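Local coordinates for protein geranyltranstransferase (Methylococcus capsulatus, PDB 3TS7) that probably catalyses farnesyl diphosphate formation, as a magnesium-dependent member of the FPP/GGPP synthase family of isoprenoid chain-building enzymes, at residues Ala154-Asp167 with Asn182-Ala194. Sequence-based numbering, arbitrary orientation. Where two conformers were deposited one is given.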
loop_
_atom_site.group_PDB
_atom_site.type_symbol
_atom_site.label_atom_id
_atom_site.label_comp_id
_atom_site.label_asym_id
_atom_site.label_seq_id
_atom_site.Cartn_x
_atom_site.Cartn_y
_atom_site.Cartn_z
ATOM N N ALA B 154 -1.834 10.759 0.747
ATOM C CA ALA B 154 -2.129 10.763 2.175
ATOM C C ALA B 154 -1.487 9.635 2.981
ATOM O O ALA B 154 -1.203 9.804 4.172
ATOM C CB ALA B 154 -3.643 10.788 2.423
ATOM N N SER B 155 -1.269 8.485 2.355
ATOM C CA SER B 155 -0.775 7.322 3.086
ATOM C C SER B 155 0.760 7.150 3.032
ATOM O O SER B 155 1.302 6.416 3.829
ATOM C CB SER B 155 -1.448 6.047 2.563
ATOM O OG SER B 155 -2.861 6.222 2.466
ATOM N N GLY B 156 1.418 7.808 2.078
ATOM C CA GLY B 156 2.825 7.576 1.767
ATOM C C GLY B 156 3.819 8.395 2.574
ATOM O O GLY B 156 3.508 8.812 3.676
ATOM N N PRO B 157 5.019 8.621 2.021
ATOM C CA PRO B 157 6.080 9.310 2.768
ATOM C C PRO B 157 5.773 10.783 3.057
ATOM O O PRO B 157 6.313 11.330 4.004
ATOM C CB PRO B 157 7.305 9.195 1.851
ATOM C CG PRO B 157 6.770 8.807 0.493
ATOM C CD PRO B 157 5.512 8.037 0.761
ATOM N N ALA B 158 4.942 11.423 2.240
ATOM C CA ALA B 158 4.591 12.819 2.490
ATOM C C ALA B 158 3.360 12.935 3.396
ATOM O O ALA B 158 3.061 14.017 3.915
ATOM C CB ALA B 158 4.417 13.593 1.191
ATOM N N GLY B 159 2.692 11.806 3.632
ATOM C CA GLY B 159 1.593 11.726 4.568
ATOM C C GLY B 159 1.866 10.846 5.768
ATOM O O GLY B 159 2.877 11.013 6.464
ATOM N N MET B 160 0.945 9.915 6.007
ATOM C CA MET B 160 0.926 9.023 7.173
ATOM C C MET B 160 2.251 8.329 7.552
ATOM O O MET B 160 2.651 8.354 8.736
ATOM C CB MET B 160 -0.148 7.957 6.962
ATOM C CG MET B 160 -0.397 7.046 8.153
ATOM S SD MET B 160 -1.660 5.829 7.731
ATOM C CE MET B 160 -0.684 4.754 6.661
ATOM N N VAL B 161 2.912 7.716 6.558
ATOM C CA VAL B 161 4.153 6.949 6.800
ATOM C C VAL B 161 5.298 7.865 7.238
ATOM O O VAL B 161 5.951 7.608 8.240
ATOM C CB VAL B 161 4.528 6.065 5.578
ATOM C CG1 VAL B 161 6.008 5.668 5.579
ATOM C CG2 VAL B 161 3.655 4.822 5.586
ATOM N N GLY B 162 5.501 8.944 6.496
ATOM C CA GLY B 162 6.485 9.950 6.856
ATOM C C GLY B 162 6.197 10.623 8.189
ATOM O O GLY B 162 7.120 10.968 8.916
ATOM N N GLY B 163 4.919 10.779 8.525
ATOM C CA GLY B 163 4.540 11.333 9.824
ATOM C C GLY B 163 4.929 10.424 10.965
ATOM O O GLY B 163 5.327 10.889 12.051
ATOM N N GLN B 164 4.831 9.118 10.730
ATOM C CA GLN B 164 5.261 8.151 11.725
ATOM C C GLN B 164 6.791 8.185 11.878
ATOM O O GLN B 164 7.294 8.134 13.004
ATOM C CB GLN B 164 4.716 6.739 11.429
ATOM C CG GLN B 164 5.274 5.604 12.313
ATOM C CD GLN B 164 4.932 5.684 13.802
ATOM O OE1 GLN B 164 4.394 6.675 14.297
ATOM N NE2 GLN B 164 5.254 4.616 14.526
ATOM N N ALA B 165 7.504 8.329 10.754
ATOM C CA ALA B 165 8.964 8.515 10.754
ATOM C C ALA B 165 9.389 9.765 11.533
ATOM O O ALA B 165 10.345 9.716 12.306
ATOM C CB ALA B 165 9.519 8.570 9.339
ATOM N N ILE B 166 8.678 10.876 11.326
ATOM C CA ILE B 166 8.952 12.119 12.064
ATOM C C ILE B 166 8.694 11.939 13.570
ATOM O O ILE B 166 9.493 12.375 14.405
ATOM C CB ILE B 166 8.192 13.314 11.453
ATOM C CG1 ILE B 166 8.718 13.577 10.038
ATOM C CG2 ILE B 166 8.346 14.591 12.317
ATOM C CD1 ILE B 166 7.853 14.519 9.242
ATOM N N ASP B 167 7.606 11.251 13.899
ATOM C CA ASP B 167 7.245 10.916 15.275
ATOM C C ASP B 167 8.311 10.073 16.013
ATOM O O ASP B 167 8.608 10.326 17.189
ATOM C CB ASP B 167 5.898 10.196 15.274
ATOM C CG ASP B 167 5.211 10.212 16.624
ATOM O OD1 ASP B 167 5.741 10.795 17.590
ATOM O OD2 ASP B 167 4.115 9.635 16.717
ATOM N N ASN B 182 3.098 20.028 12.317
ATOM C CA ASN B 182 3.477 19.404 11.035
ATOM C C ASN B 182 3.522 17.878 11.070
ATOM O O ASN B 182 3.092 17.196 10.132
ATOM C CB ASN B 182 4.828 19.937 10.541
ATOM C CG ASN B 182 5.386 19.122 9.367
ATOM O OD1 ASN B 182 4.956 19.290 8.232
ATOM N ND2 ASN B 182 6.347 18.249 9.646
ATOM N N MET B 183 4.079 17.368 12.155
ATOM C CA MET B 183 4.128 15.966 12.431
ATOM C C MET B 183 2.725 15.361 12.526
ATOM O O MET B 183 2.451 14.315 11.919
ATOM C CB MET B 183 4.833 15.782 13.759
ATOM C CG MET B 183 5.298 14.410 14.014
ATOM S SD MET B 183 4.722 13.931 15.608
ATOM C CE MET B 183 3.366 12.971 15.055
ATOM N N HIS B 184 1.847 16.006 13.292
ATOM C CA HIS B 184 0.476 15.517 13.453
ATOM C C HIS B 184 -0.366 15.602 12.176
ATOM O O HIS B 184 -1.173 14.703 11.910
ATOM C CB HIS B 184 -0.240 16.234 14.600
ATOM C CG HIS B 184 0.122 15.723 15.956
ATOM N ND1 HIS B 184 -0.047 14.403 16.325
ATOM C CD2 HIS B 184 0.622 16.358 17.046
ATOM C CE1 HIS B 184 0.340 14.241 17.577
ATOM N NE2 HIS B 184 0.747 15.412 18.039
ATOM N N ILE B 185 -0.152 16.671 11.408
ATOM C CA ILE B 185 -0.782 16.911 10.099
ATOM C C ILE B 185 -0.418 15.782 9.124
ATOM O O ILE B 185 -1.283 15.266 8.405
ATOM C CB ILE B 185 -0.387 18.304 9.542
ATOM C CG1 ILE B 185 -1.159 19.411 10.273
ATOM C CG2 ILE B 185 -0.687 18.467 8.041
ATOM C CD1 ILE B 185 -0.503 20.816 10.177
ATOM N N ARG B 186 0.845 15.360 9.149
ATOM C CA ARG B 186 1.279 14.278 8.278
ATOM C C ARG B 186 0.826 12.907 8.782
ATOM O O ARG B 186 0.190 12.149 8.016
ATOM C CB ARG B 186 2.796 14.327 8.045
ATOM C CG ARG B 186 3.280 15.504 7.222
ATOM C CD ARG B 186 4.753 15.756 7.571
ATOM N NE ARG B 186 5.377 16.796 6.760
ATOM C CZ ARG B 186 6.070 16.570 5.646
ATOM N NH1 ARG B 186 6.235 15.324 5.183
ATOM N NH2 ARG B 186 6.599 17.597 4.991
ATOM N N LYS B 187 1.110 12.613 10.056
ATOM C CA LYS B 187 0.846 11.295 10.657
ATOM C C LYS B 187 -0.633 10.908 10.699
ATOM O O LYS B 187 -0.980 9.742 10.497
ATOM C CB LYS B 187 1.447 11.198 12.072
ATOM C CG LYS B 187 1.069 9.919 12.861
ATOM C CD LYS B 187 2.100 9.537 13.916
ATOM C CE LYS B 187 1.542 8.497 14.891
ATOM N NZ LYS B 187 1.645 7.096 14.387
ATOM N N THR B 188 -1.487 11.883 10.994
ATOM C CA THR B 188 -2.892 11.635 11.304
ATOM C C THR B 188 -3.783 12.463 10.389
ATOM O O THR B 188 -4.817 11.995 9.900
ATOM C CB THR B 188 -3.168 11.978 12.799
ATOM O OG1 THR B 188 -2.293 11.200 13.632
ATOM C CG2 THR B 188 -4.603 11.692 13.200
ATOM N N GLY B 189 -3.361 13.701 10.160
ATOM C CA GLY B 189 -4.175 14.655 9.427
ATOM C C GLY B 189 -4.428 14.291 7.981
ATOM O O GLY B 189 -5.553 14.433 7.508
ATOM N N ALA B 190 -3.401 13.802 7.278
ATOM C CA ALA B 190 -3.522 13.545 5.841
ATOM C C ALA B 190 -4.617 12.510 5.559
ATOM O O ALA B 190 -5.419 12.707 4.646
ATOM C CB ALA B 190 -2.165 13.134 5.219
ATOM N N LEU B 191 -4.687 11.449 6.367
ATOM C CA LEU B 191 -5.672 10.385 6.119
ATOM C C LEU B 191 -7.092 10.824 6.497
ATOM O O LEU B 191 -8.064 10.367 5.898
ATOM C CB LEU B 191 -5.308 9.076 6.838
ATOM C CG LEU B 191 -6.065 7.807 6.410
ATOM C CD1 LEU B 191 -5.872 7.527 4.918
ATOM C CD2 LEU B 191 -5.696 6.591 7.263
ATOM N N ILE B 192 -7.208 11.707 7.489
ATOM C CA ILE B 192 -8.511 12.269 7.870
ATOM C C ILE B 192 -9.026 13.172 6.759
ATOM O O ILE B 192 -10.188 13.067 6.354
ATOM C CB ILE B 192 -8.421 13.018 9.233
ATOM C CG1 ILE B 192 -8.421 11.999 10.375
ATOM C CG2 ILE B 192 -9.576 14.001 9.412
ATOM C CD1 ILE B 192 -7.812 12.539 11.656
ATOM N N ARG B 193 -8.159 14.038 6.235
ATOM C CA ARG B 193 -8.520 14.880 5.109
ATOM C C ARG B 193 -8.816 14.056 3.867
ATOM O O ARG B 193 -9.682 14.436 3.075
ATOM C CB ARG B 193 -7.412 15.882 4.796
ATOM C CG ARG B 193 -7.201 16.908 5.951
ATOM C CD ARG B 193 -5.847 17.524 5.873
ATOM N NE ARG B 193 -5.788 18.562 4.854
ATOM C CZ ARG B 193 -4.776 19.412 4.719
ATOM N NH1 ARG B 193 -4.821 20.337 3.783
ATOM N NH2 ARG B 193 -3.719 19.339 5.533
ATOM N N ALA B 194 -8.108 12.932 3.699
ATOM C CA ALA B 194 -8.389 12.046 2.540
ATOM C C ALA B 194 -9.792 11.519 2.644
ATOM O O ALA B 194 -10.477 11.445 1.640
ATOM C CB ALA B 194 -7.390 10.859 2.483
HETATM O O HOH W 1 5.226 12.852 5.859
#
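Arg186 meets Gly159 and Gly163 at its root and illustrates how one side chain can make a different contact at each atom. Its CB lies 3.9 Å from CA of Gly163, CG passes close to the carbonyl oxygen of Ala158, and CD rests 3.7 Å from CD1 of Ile166. CG stands anti to the carbonyl carbon (chi1 -68°), and the chain runs extended to NE, which donates to OD1 of Asn182 at 2.9 Å, almost within the guanidinium plane. NH1 donates a hydrogen bond to a water, also in that plane, which donates to the carbonyl oxygens of Pro157 and Gly159. Trimming this residue to alanine would probably cost the water this N-H donor and leave Asn182 OD1 without this partner. Met34 of the second subunit packs against Arg186.

The setting is the all-helical isoprenoid synthase fold: helix 141-155 breaks at Gly156 and restarts after the N-cap Gly159, and helix 160-167 runs roughly antiparallel (152°) to 182-194, these segment axes approaching to 6.6 Å. With no side chain on Gly163, its CA comes within 3.8 Å of Lys187 CA. Lys187 reaches alongside Gln164 and, in one of two conformers, NZ donates a hydrogen bond to OE1 at 2.8 Å from above the carbonyl plane and makes a weak, long ion pair with Asp90 of the DDxxxxD motif. Ile166 CG2 presses on Met183 CG at 3.5 Å.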